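Local coordinates for protein DNA polymerase (Bacillus phage phi29, PDB 2PY5) that replicates the viral genome by protein-primed, highly processive strand-displacement DNA synthesis and proofreads it with a 3'-5' exonuclease, at residues F[282-294]-F[316-330]. The protein carries 2 engineered substitutions. Sequence-based numbering, arbitrary orientation.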
ATOM      1  N   PRO F 282       1.860 -22.312 -21.856  1.00 30.16           N
ATOM      2  CA  PRO F 282       2.392 -23.124 -20.752  1.00 31.06           C
ATOM      3  C   PRO F 282       1.966 -22.707 -19.326  1.00 31.47           C
ATOM      4  O   PRO F 282       2.288 -23.448 -18.352  1.00 31.16           O
ATOM      5  CB  PRO F 282       3.896 -22.970 -20.926  1.00 32.39           C
ATOM      6  CG  PRO F 282       4.045 -21.574 -21.419  1.00 30.72           C
ATOM      7  CD  PRO F 282       2.886 -21.390 -22.373  1.00 30.23           C
ATOM      8  N   LEU F 283       1.277 -21.574 -19.200  1.00 30.47           N
ATOM      9  CA  LEU F 283       0.728 -21.110 -17.926  1.00 30.58           C
ATOM     10  C   LEU F 283      -0.783 -21.209 -17.973  1.00 31.34           C
ATOM     11  O   LEU F 283      -1.400 -21.055 -19.020  1.00 31.05           O
ATOM     12  CB  LEU F 283       1.111 -19.660 -17.624  1.00 30.78           C
ATOM     13  CG  LEU F 283       2.597 -19.341 -17.472  1.00 30.57           C
ATOM     14  CD1 LEU F 283       2.795 -17.873 -17.162  1.00 31.92           C
ATOM     15  CD2 LEU F 283       3.285 -20.229 -16.413  1.00 32.89           C
ATOM     16  N   HIS F 284      -1.411 -21.436 -16.824  1.00 30.95           N
ATOM     17  CA  HIS F 284      -2.858 -21.494 -16.813  1.00 31.38           C
ATOM     18  C   HIS F 284      -3.437 -21.132 -15.461  1.00 31.93           C
ATOM     19  O   HIS F 284      -2.733 -21.128 -14.466  1.00 31.85           O
ATOM     20  CB  HIS F 284      -3.395 -22.859 -17.285  1.00 31.22           C
ATOM     21  CG  HIS F 284      -3.252 -23.988 -16.297  1.00 31.26           C
ATOM     22  ND1 HIS F 284      -2.085 -24.694 -16.126  1.00 32.24           N
ATOM     23  CD2 HIS F 284      -4.171 -24.585 -15.497  1.00 32.40           C
ATOM     24  CE1 HIS F 284      -2.272 -25.641 -15.213  1.00 34.05           C
ATOM     25  NE2 HIS F 284      -3.532 -25.593 -14.816  1.00 32.75           N
ATOM     26  N   ILE F 285      -4.726 -20.836 -15.485  1.00 30.51           N
ATOM     27  CA  ILE F 285      -5.553 -20.663 -14.277  1.00 30.56           C
ATOM     28  C   ILE F 285      -6.609 -21.749 -14.381  1.00 33.18           C
ATOM     29  O   ILE F 285      -7.269 -21.875 -15.404  1.00 31.75           O
ATOM     30  CB  ILE F 285      -6.165 -19.246 -14.204  1.00 30.29           C
ATOM     31  CG1 ILE F 285      -5.074 -18.209 -13.923  1.00 31.24           C
ATOM     32  CG2 ILE F 285      -7.254 -19.173 -13.083  1.00 32.04           C
ATOM     33  CD1 ILE F 285      -5.513 -16.749 -14.098  1.00 31.98           C
ATOM     34  N   GLN F 286      -6.736 -22.535 -13.311  1.00 31.95           N
ATOM     35  CA  GLN F 286      -7.656 -23.688 -13.256  1.00 30.47           C
ATOM     36  C   GLN F 286      -8.741 -23.383 -12.230  1.00 30.91           C
ATOM     37  O   GLN F 286      -8.423 -23.062 -11.089  1.00 31.80           O
ATOM     38  CB  GLN F 286      -6.892 -24.944 -12.852  1.00 31.28           C
ATOM     39  CG  GLN F 286      -7.724 -26.222 -12.740  1.00 31.00           C
ATOM     40  CD  GLN F 286      -8.179 -26.751 -14.097  1.00 32.45           C
ATOM     41  OE1 GLN F 286      -7.349 -27.174 -14.931  1.00 33.17           O
ATOM     42  NE2 GLN F 286      -9.495 -26.767 -14.316  1.00 31.31           N
ATOM     43  N   HIS F 287      -9.998 -23.481 -12.645  1.00 29.89           N
ATOM     44  CA  HIS F 287     -11.136 -23.504 -11.724  1.00 29.57           C
ATOM     45  C   HIS F 287     -11.301 -24.947 -11.268  1.00 30.63           C
ATOM     46  O   HIS F 287     -11.518 -25.850 -12.097  1.00 30.51           O
ATOM     47  CB  HIS F 287     -12.404 -23.002 -12.414  1.00 29.60           C
ATOM     48  CG  HIS F 287     -13.607 -22.883 -11.510  1.00 28.07           C
ATOM     49  ND1 HIS F 287     -14.880 -22.700 -12.004  1.00 28.74           N
ATOM     50  CD2 HIS F 287     -13.732 -22.927 -10.158  1.00 30.77           C
ATOM     51  CE1 HIS F 287     -15.739 -22.632 -10.998  1.00 30.45           C
ATOM     52  NE2 HIS F 287     -15.067 -22.754  -9.870  1.00 30.38           N
ATOM     53  N   ILE F 288     -11.225 -25.154  -9.954  1.00 30.77           N
ATOM     54  CA  ILE F 288     -11.251 -26.484  -9.341  1.00 32.01           C
ATOM     55  C   ILE F 288     -12.163 -26.409  -8.131  1.00 33.56           C
ATOM     56  O   ILE F 288     -12.150 -25.407  -7.425  1.00 34.50           O
ATOM     57  CB  ILE F 288      -9.810 -26.952  -8.929  1.00 35.80           C
ATOM     58  CG1 ILE F 288      -9.825 -28.309  -8.223  1.00 38.34           C
ATOM     59  CG2 ILE F 288      -9.094 -25.895  -8.069  1.00 36.77           C
ATOM     60  CD1 ILE F 288      -8.440 -28.935  -8.092  1.00 39.42           C
ATOM     61  N   ARG F 289     -12.943 -27.470  -7.904  1.00 30.04           N
ATOM     62  CA  ARG F 289     -13.691 -27.639  -6.671  1.00 29.89           C
ATOM     63  C   ARG F 289     -13.117 -28.867  -6.007  1.00 31.37           C
ATOM     64  O   ARG F 289     -12.863 -29.861  -6.674  1.00 31.44           O
ATOM     65  CB  ARG F 289     -15.177 -27.830  -6.943  1.00 31.38           C
ATOM     66  CG  ARG F 289     -15.898 -26.549  -7.351  1.00 31.98           C
ATOM     67  CD  ARG F 289     -17.313 -26.797  -7.782  1.00 33.24           C
ATOM     68  NE  ARG F 289     -18.168 -27.168  -6.652  1.00 31.03           N
ATOM     69  CZ  ARG F 289     -18.733 -26.300  -5.809  1.00 34.65           C
ATOM     70  NH1 ARG F 289     -18.557 -24.993  -5.941  1.00 35.91           N
ATOM     71  NH2 ARG F 289     -19.495 -26.744  -4.836  1.00 32.91           N
ATOM     72  N   CYS F 290     -12.915 -28.802  -4.698  1.00 30.00           N
ATOM     73  CA  CYS F 290     -12.359 -29.944  -3.987  1.00 29.68           C
ATOM     74  C   CYS F 290     -12.538 -29.806  -2.492  1.00 32.14           C
ATOM     75  O   CYS F 290     -12.959 -28.766  -1.991  1.00 29.81           O
ATOM     76  CB  CYS F 290     -10.869 -30.116  -4.308  1.00 33.21           C
ATOM     77  SG  CYS F 290      -9.831 -28.791  -3.680  1.00 34.98           S
ATOM     78  N   GLU F 291     -12.247 -30.898  -1.794  1.00 29.57           N
ATOM     79  CA  GLU F 291     -12.004 -30.882  -0.371  1.00 27.32           C
ATOM     80  C   GLU F 291     -10.537 -31.211  -0.178  1.00 28.61           C
ATOM     81  O   GLU F 291      -9.866 -31.717  -1.091  1.00 29.17           O
ATOM     82  CB  GLU F 291     -12.921 -31.880   0.332  1.00 27.07           C
ATOM     83  CG  GLU F 291     -14.383 -31.453   0.267  1.00 29.49           C
ATOM     84  CD  GLU F 291     -15.319 -32.490   0.833  1.00 32.42           C
ATOM     85  OE1 GLU F 291     -15.978 -33.199   0.044  1.00 37.69           O
ATOM     86  OE2 GLU F 291     -15.392 -32.595   2.061  1.00 33.88           O
ATOM     87  N   PHE F 292      -9.999 -30.805   0.953  1.00 28.52           N
ATOM     88  CA  PHE F 292      -8.571 -30.957   1.173  1.00 29.72           C
ATOM     89  C   PHE F 292      -8.201 -31.184   2.628  1.00 31.57           C
ATOM     90  O   PHE F 292      -8.951 -30.834   3.541  1.00 30.35           O
ATOM     91  CB  PHE F 292      -7.796 -29.755   0.616  1.00 30.50           C
ATOM     92  CG  PHE F 292      -8.197 -28.432   1.211  1.00 29.68           C
ATOM     93  CD1 PHE F 292      -7.689 -28.026   2.446  1.00 29.46           C
ATOM     94  CD2 PHE F 292      -9.067 -27.582   0.528  1.00 32.23           C
ATOM     95  CE1 PHE F 292      -8.041 -26.798   2.990  1.00 32.80           C
ATOM     96  CE2 PHE F 292      -9.429 -26.342   1.079  1.00 34.52           C
ATOM     97  CZ  PHE F 292      -8.909 -25.956   2.300  1.00 33.56           C
ATOM     98  N   GLU F 293      -7.051 -31.818   2.824  1.00 30.03           N
ATOM     99  CA  GLU F 293      -6.487 -32.010   4.157  1.00 29.20           C
ATOM    100  C   GLU F 293      -4.975 -31.848   4.057  1.00 27.35           C
ATOM    101  O   GLU F 293      -4.329 -32.496   3.231  1.00 28.56           O
ATOM    102  CB  GLU F 293      -6.837 -33.390   4.725  1.00 33.79           C
ATOM    103  CG  GLU F 293      -7.195 -33.362   6.214  1.00 40.40           C
ATOM    104  CD  GLU F 293      -8.650 -32.980   6.484  1.00 43.93           C
ATOM    105  OE1 GLU F 293      -9.539 -33.167   5.613  1.00 47.40           O
ATOM    106  OE2 GLU F 293      -8.913 -32.497   7.595  1.00 51.46           O
ATOM    107  N   LEU F 294      -4.419 -30.963   4.881  1.00 27.61           N
ATOM    108  CA  LEU F 294      -2.981 -30.681   4.851  1.00 28.25           C
ATOM    109  C   LEU F 294      -2.179 -31.935   5.156  1.00 29.39           C
ATOM    110  O   LEU F 294      -2.524 -32.672   6.087  1.00 30.23           O
ATOM    111  CB  LEU F 294      -2.660 -29.609   5.882  1.00 28.66           C
ATOM    112  CG  LEU F 294      -1.223 -29.113   5.974  1.00 28.53           C
ATOM    113  CD1 LEU F 294      -0.844 -28.375   4.685  1.00 27.83           C
ATOM    114  CD2 LEU F 294      -1.076 -28.227   7.194  1.00 28.29           C
ATOM    115  N   LEU F 316      -5.521 -22.810   5.941  1.00 33.26           N
ATOM    116  CA  LEU F 316      -6.378 -23.875   6.422  1.00 34.88           C
ATOM    117  C   LEU F 316      -5.679 -25.216   6.385  1.00 32.82           C
ATOM    118  O   LEU F 316      -4.980 -25.544   5.410  1.00 31.75           O
ATOM    119  CB  LEU F 316      -7.652 -23.945   5.574  1.00 34.96           C
ATOM    120  CG  LEU F 316      -8.501 -22.670   5.556  1.00 36.93           C
ATOM    121  CD1 LEU F 316      -9.617 -22.749   4.516  1.00 37.53           C
ATOM    122  CD2 LEU F 316      -9.057 -22.393   6.930  1.00 37.84           C
ATOM    123  N   LYS F 317      -5.896 -25.983   7.443  1.00 33.13           N
ATOM    124  CA  LYS F 317      -5.477 -27.372   7.527  1.00 35.13           C
ATOM    125  C   LYS F 317      -6.476 -28.268   6.801  1.00 33.80           C
ATOM    126  O   LYS F 317      -6.104 -29.298   6.259  1.00 35.89           O
ATOM    127  CB  LYS F 317      -5.380 -27.794   8.992  1.00 34.89           C
ATOM    128  CG  LYS F 317      -4.672 -29.113   9.242  1.00 38.43           C
ATOM    129  CD  LYS F 317      -4.635 -29.419  10.754  1.00 39.85           C
ATOM    130  CE  LYS F 317      -3.392 -30.207  11.163  1.00 40.70           C
ATOM    131  NZ  LYS F 317      -3.197 -30.262  12.650  1.00 42.51           N
ATOM    132  N   SER F 318      -7.748 -27.863   6.808  1.00 31.95           N
ATOM    133  CA  SER F 318      -8.833 -28.676   6.273  1.00 31.39           C
ATOM    134  C   SER F 318      -9.928 -27.816   5.662  1.00 31.16           C
ATOM    135  O   SER F 318     -10.191 -26.708   6.132  1.00 33.74           O
ATOM    136  CB  SER F 318      -9.445 -29.491   7.406  1.00 30.28           C
ATOM    137  OG  SER F 318     -10.461 -30.343   6.915  1.00 30.51           O
ATOM    138  N   SER F 319     -10.603 -28.357   4.648  1.00 28.94           N
ATOM    139  CA  SER F 319     -11.793 -27.737   4.097  1.00 29.35           C
ATOM    140  C   SER F 319     -13.007 -27.920   5.019  1.00 31.35           C
ATOM    141  O   SER F 319     -14.005 -27.223   4.885  1.00 33.24           O
ATOM    142  CB  SER F 319     -12.064 -28.296   2.692  1.00 30.46           C
ATOM    143  OG  SER F 319     -12.046 -29.713   2.695  1.00 29.40           O
ATOM    144  N   GLY F 320     -12.924 -28.847   5.962  1.00 30.70           N
ATOM    145  CA  GLY F 320     -13.976 -28.995   6.963  1.00 28.34           C
ATOM    146  C   GLY F 320     -15.358 -29.222   6.369  1.00 30.35           C
ATOM    147  O   GLY F 320     -16.358 -28.681   6.856  1.00 34.13           O
ATOM    148  N   GLY F 321     -15.416 -30.021   5.310  1.00 30.23           N
ATOM    149  CA  GLY F 321     -16.687 -30.430   4.723  1.00 35.70           C
ATOM    150  C   GLY F 321     -17.362 -29.388   3.857  1.00 37.43           C
ATOM    151  O   GLY F 321     -18.339 -29.703   3.173  1.00 42.98           O
ATOM    152  N   GLU F 322     -16.864 -28.147   3.896  1.00 35.86           N
ATOM    153  CA  GLU F 322     -17.281 -27.109   2.970  1.00 35.90           C
ATOM    154  C   GLU F 322     -16.439 -27.313   1.731  1.00 31.82           C
ATOM    155  O   GLU F 322     -15.222 -27.401   1.824  1.00 37.48           O
ATOM    156  CB  GLU F 322     -17.008 -25.724   3.562  1.00 41.78           C
ATOM    157  CG  GLU F 322     -17.789 -24.586   2.923  1.00 47.04           C
ATOM    158  CD  GLU F 322     -18.112 -23.477   3.924  1.00 50.90           C
ATOM    159  OE1 GLU F 322     -19.298 -23.336   4.297  1.00 54.19           O
ATOM    160  OE2 GLU F 322     -17.177 -22.766   4.352  1.00 54.28           O
ATOM    161  N   ILE F 323     -17.086 -27.411   0.579  1.00 29.36           N
ATOM    162  CA  ILE F 323     -16.358 -27.581  -0.672  1.00 29.27           C
ATOM    163  C   ILE F 323     -15.634 -26.273  -1.012  1.00 31.32           C
ATOM    164  O   ILE F 323     -16.255 -25.201  -0.989  1.00 34.16           O
ATOM    165  CB  ILE F 323     -17.291 -27.985  -1.820  1.00 29.36           C
ATOM    166  CG1 ILE F 323     -17.950 -29.334  -1.512  1.00 33.63           C
ATOM    167  CG2 ILE F 323     -16.525 -28.046  -3.155  1.00 32.27           C
ATOM    168  CD1 ILE F 323     -19.010 -29.692  -2.495  1.00 35.71           C
ATOM    169  N   ALA F 324     -14.342 -26.377  -1.318  1.00 29.57           N
ATOM    170  CA  ALA F 324     -13.521 -25.232  -1.725  1.00 30.56           C
ATOM    171  C   ALA F 324     -13.729 -25.016  -3.212  1.00 33.07           C
ATOM    172  O   ALA F 324     -13.546 -25.946  -4.008  1.00 33.34           O
ATOM    173  CB  ALA F 324     -12.071 -25.486  -1.433  1.00 32.43           C
ATOM    174  N   ASP F 325     -14.111 -23.798  -3.589  1.00 30.55           N
ATOM    175  CA  ASP F 325     -14.278 -23.441  -4.986  1.00 29.64           C
ATOM    176  C   ASP F 325     -13.192 -22.420  -5.312  1.00 29.03           C
ATOM    177  O   ASP F 325     -13.255 -21.280  -4.844  1.00 32.63           O
ATOM    178  CB  ASP F 325     -15.668 -22.885  -5.250  1.00 31.73           C
ATOM    179  CG  ASP F 325     -15.948 -22.715  -6.724  1.00 33.61           C
ATOM    180  OD1 ASP F 325     -15.255 -21.943  -7.367  1.00 40.57           O
ATOM    181  OD2 ASP F 325     -16.890 -23.337  -7.237  1.00 40.71           O
ATOM    182  N   LEU F 326     -12.196 -22.847  -6.075  1.00 29.88           N
ATOM    183  CA  LEU F 326     -10.986 -22.061  -6.250  1.00 32.09           C
ATOM    184  C   LEU F 326     -10.640 -21.852  -7.708  1.00 33.71           C
ATOM    185  O   LEU F 326     -10.792 -22.746  -8.516  1.00 31.90           O
ATOM    186  CB  LEU F 326      -9.816 -22.787  -5.591  1.00 33.51           C
ATOM    187  CG  LEU F 326      -9.966 -23.143  -4.107  1.00 36.62           C
ATOM    188  CD1 LEU F 326      -8.949 -24.212  -3.725  1.00 37.47           C
ATOM    189  CD2 LEU F 326      -9.820 -21.910  -3.255  1.00 37.94           C
ATOM    190  N   TRP F 327     -10.131 -20.659  -8.020  1.00 33.03           N
ATOM    191  CA  TRP F 327      -9.452 -20.395  -9.282  1.00 29.89           C
ATOM    192  C   TRP F 327      -7.982 -20.180  -8.940  1.00 31.23           C
ATOM    193  O   TRP F 327      -7.664 -19.234  -8.209  1.00 31.95           O
ATOM    194  CB  TRP F 327     -10.019 -19.148  -9.932  1.00 31.84           C
ATOM    195  CG  TRP F 327     -11.406 -19.302 -10.415  1.00 30.51           C
ATOM    196  CD1 TRP F 327     -12.533 -19.345  -9.653  1.00 31.09           C
ATOM    197  CD2 TRP F 327     -11.832 -19.435 -11.775  1.00 31.07           C
ATOM    198  NE1 TRP F 327     -13.649 -19.492 -10.459  1.00 32.15           N
ATOM    199  CE2 TRP F 327     -13.237 -19.538 -11.764  1.00 30.34           C
ATOM    200  CE3 TRP F 327     -11.163 -19.446 -13.010  1.00 31.71           C
ATOM    201  CZ2 TRP F 327     -13.988 -19.674 -12.933  1.00 31.41           C
ATOM    202  CZ3 TRP F 327     -11.913 -19.601 -14.171  1.00 32.22           C
ATOM    203  CH2 TRP F 327     -13.305 -19.708 -14.124  1.00 32.50           C
ATOM    204  N   LEU F 328      -7.109 -21.040  -9.462  1.00 30.60           N
ATOM    205  CA  LEU F 328      -5.689 -21.062  -9.087  1.00 31.57           C
ATOM    206  C   LEU F 328      -4.788 -20.975 -10.293  1.00 31.16           C
ATOM    207  O   LEU F 328      -4.966 -21.713 -11.260  1.00 32.12           O
ATOM    208  CB  LEU F 328      -5.347 -22.361  -8.336  1.00 32.25           C
ATOM    209  CG  LEU F 328      -6.138 -22.631  -7.045  1.00 33.13           C
ATOM    210  CD1 LEU F 328      -5.799 -23.994  -6.512  1.00 35.87           C
ATOM    211  CD2 LEU F 328      -5.821 -21.574  -6.022  1.00 36.20           C
ATOM    212  N   SER F 329      -3.789 -20.102 -10.211  1.00 32.06           N
ATOM    213  CA  SER F 329      -2.673 -20.171 -11.155  1.00 31.36           C
ATOM    214  C   SER F 329      -2.031 -21.556 -11.073  1.00 33.80           C
ATOM    215  O   SER F 329      -2.103 -22.241 -10.045  1.00 32.98           O
ATOM    216  CB  SER F 329      -1.637 -19.096 -10.821  1.00 32.44           C
ATOM    217  OG  SER F 329      -0.883 -19.428  -9.647  1.00 33.75           O
ATOM    218  N   ASN F 330      -1.332 -21.983 -12.119  1.00 32.68           N
ATOM    219  CA  ASN F 330      -0.669 -23.281 -12.055  1.00 31.78           C
ATOM    220  C   ASN F 330       0.390 -23.350 -10.935  1.00 32.93           C
ATOM    221  O   ASN F 330       0.645 -24.419 -10.381  1.00 33.67           O
ATOM    222  CB  ASN F 330      -0.053 -23.701 -13.414  1.00 32.49           C
ATOM    223  CG  ASN F 330       0.944 -22.693 -13.963  1.00 32.67           C
ATOM    224  OD1 ASN F 330       0.550 -21.691 -14.558  1.00 32.66           O
ATOM    225  ND2 ASN F 330       2.244 -22.978 -13.793  1.00 34.34           N
TER
HETATM  226  O   HOH W   1     -13.797 -31.388   3.757  1.00 29.92           O
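His287 lies flat over the indole of Trp327 in an offset stack, their planes 13° apart and the imidazole and five-membered ring centroids separated by 4.0 Å. CG anti to the backbone N (chi1 -175°) lays the imidazole over the five-membered ring, while the non-hydrogen-bonded pairing of the two residues sets His287 CB squarely over the six-membered ring, a CH-pi contact. Its NE2 then donates to Asp325 OD1 at 2.6 Å, meeting the syn side of that oxygen but 30° out of the carboxylate plane. The other oxygen, OD2, offers its anti lone pair to Arg289 NH1 in a 2.7 Å salt bridge, while Ile323 CG2 covers one face of the guanidinium. One aspartate thus grips both a ring and a cation, and the nearby positive charge would probably keep it ionised.

On the other face of the sheet, Ile288 CG2 packs on Leu326 CB and Leu328 CD1; of helix 330-339, Leu326 meets Met336 and Leu328 meets Leu333 and Met336. Phe292 CE2 comes to 3.7 Å from Ala324 CB, the small methyl admitting the ring edge, while Ser319 CB sits over the ring face. The same serine's OG accepts from Phe292 N at 2.9 Å. A water joins this OG to Glu291 OE2 and Gly321 N, and Asn344 holds the other carboxylate oxygen of Glu291. Gly320 and Gly321 suit the positive phi angles of the type I' turn from Ser319 to Glu322. At the far end, Asn330 OD1 accepts the N-H of His284 (N to OD1 3.0 Å), and Ser329, N-cap of helix 330-339, also hydrogen-bonds Asp332 through OG.

Paired backbone hydrogen bonds from Gln286-Leu328 to Cys290-Ala324 make this an antiparallel ladder; strand 340-356 also bonds to strand 283-294, within an antiparallel sheet of the polymerization region of this B-family enzyme.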